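Local coordinates for protein helicase of the snf2/rad54 family (Sulfolobus solfataricus, PDB 1Z5Z) that forms the C-terminal domain of a SWI2/SNF2 ATPase that probably couples ATP hydrolysis to movement along double-stranded DNA, at residues F121-M124 with G125-I128. Sequence-based numbering, arbitrary orientation.
Sequences FVDM and GKII
Phe-121 O accepts a hydrogen bond from Gly-125 N at 3.0 Å, opening the first turn of helix 122-136, which follows strand 115-119 in the parallel sheet of the RecA-like helicase C-terminal domain. Phe-121 is the N-cap residue; its ring leads off to Leu-73 and Gln-77 of helix 61-78, and its backbone N is hydrogen-bonded to Thr-119 OG1. One residue on, Val-122 O receives Lys-126 N at 3.1 Å, the donor tilted 20° from the carbonyl plane. The lysine chain, extended beyond CG, runs back past that oxygen toward the start of the helix. Asp-123 O takes the N-H of Ile-127, while the Asp-123 carboxylate lies on the exposed side near the lysine: OD1 and NZ stay 4.9 Å apart, a distance at which the opposite charges could attract without forming a salt bridge. Met-124 faces the interior, against Leu-84 and His-81. Its CG stands anti to the backbone N (chi1 -166°), and bends at chi2 and chi3 swing the terminal methyl forward along the helix. Ile-128 N closes the turn on Met-124 O at 2.9 Å, almost straight at 173°. The Ile-128 side chain, which also touches Val-169 of strand 167-171, crosses the methionine at about a right angle. Met-124 CE meets both isoleucines, with Ile-127 CG2 at 3.5 Å and Ile-128 CG1 at 3.7 Å.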
loop_
_atom_site.group_PDB
_atom_site.type_symbol
_atom_site.label_atom_id
_atom_site.label_comp_id
_atom_site.label_asym_id
_atom_site.label_seq_id
_atom_site.Cartn_x
_atom_site.Cartn_y
_atom_site.Cartn_z
ATOM N N PHE A 121 5.413 -1.057 3.744
ATOM C CA PHE A 121 6.485 -2.069 3.693
ATOM C C PHE A 121 7.849 -1.515 3.260
ATOM O O PHE A 121 7.983 -0.922 2.171
ATOM C CB PHE A 121 6.126 -3.182 2.705
ATOM C CG PHE A 121 4.839 -3.926 3.027
ATOM C CD1 PHE A 121 3.789 -3.908 2.127
ATOM C CD2 PHE A 121 4.711 -4.690 4.202
ATOM C CE1 PHE A 121 2.606 -4.628 2.355
ATOM C CE2 PHE A 121 3.514 -5.430 4.436
ATOM C CZ PHE A 121 2.464 -5.388 3.504
ATOM N N VAL A 122 8.870 -1.726 4.080
ATOM C CA VAL A 122 10.191 -1.246 3.729
ATOM C C VAL A 122 10.596 -1.842 2.375
ATOM O O VAL A 122 11.230 -1.161 1.557
ATOM C CB VAL A 122 11.283 -1.681 4.776
ATOM C CG1 VAL A 122 12.624 -1.277 4.277
ATOM C CG2 VAL A 122 11.048 -1.052 6.158
ATOM N N ASP A 123 10.238 -3.105 2.118
ATOM C CA ASP A 123 10.645 -3.730 0.867
ATOM C C ASP A 123 9.972 -3.138 -0.356
ATOM O O ASP A 123 10.593 -3.025 -1.423
ATOM C CB ASP A 123 10.423 -5.245 0.927
ATOM C CG ASP A 123 11.359 -5.909 1.912
ATOM O OD1 ASP A 123 12.482 -5.385 2.046
ATOM O OD2 ASP A 123 10.980 -6.919 2.543
ATOM N N MET A 124 8.707 -2.763 -0.210
ATOM C CA MET A 124 8.012 -2.139 -1.327
ATOM C C MET A 124 8.677 -0.779 -1.567
ATOM O O MET A 124 8.873 -0.378 -2.704
ATOM C CB MET A 124 6.519 -1.952 -1.032
ATOM C CG MET A 124 5.730 -1.606 -2.335
ATOM S SD MET A 124 5.900 -2.894 -3.628
ATOM C CE MET A 124 6.300 -1.888 -5.040
ATOM N N GLY A 125 9.031 -0.086 -0.476
ATOM C CA GLY A 125 9.685 1.204 -0.601
ATOM C C GLY A 125 10.942 1.104 -1.452
ATOM O O GLY A 125 11.177 1.976 -2.306
ATOM N N LYS A 126 11.759 0.065 -1.230
ATOM C CA LYS A 126 12.990 -0.106 -2.007
ATOM C C LYS A 126 12.698 -0.400 -3.477
ATOM O O LYS A 126 13.380 0.112 -4.369
ATOM C CB LYS A 126 13.829 -1.235 -1.417
ATOM C CG LYS A 126 14.454 -0.881 -0.104
ATOM C CD LYS A 126 15.076 -2.110 0.533
ATOM C CE LYS A 126 16.104 -1.687 1.558
ATOM N NZ LYS A 126 16.711 -2.850 2.252
ATOM N N ILE A 127 11.694 -1.232 -3.738
ATOM C CA ILE A 127 11.327 -1.553 -5.114
ATOM C C ILE A 127 10.902 -0.261 -5.849
ATOM O O ILE A 127 11.368 0.041 -6.956
ATOM C CB ILE A 127 10.178 -2.603 -5.142
ATOM C CG1 ILE A 127 10.752 -3.999 -4.842
ATOM C CG2 ILE A 127 9.451 -2.567 -6.493
ATOM C CD1 ILE A 127 9.694 -5.053 -4.564
ATOM N N ILE A 128 10.036 0.515 -5.216
ATOM C CA ILE A 128 9.573 1.758 -5.808
ATOM C C ILE A 128 10.745 2.677 -6.112
ATOM O O ILE A 128 10.862 3.219 -7.225
ATOM C CB ILE A 128 8.643 2.478 -4.856
ATOM C CG1 ILE A 128 7.336 1.688 -4.754
ATOM C CG2 ILE A 128 8.351 3.867 -5.360
ATOM C CD1 ILE A 128 6.440 2.171 -3.614
#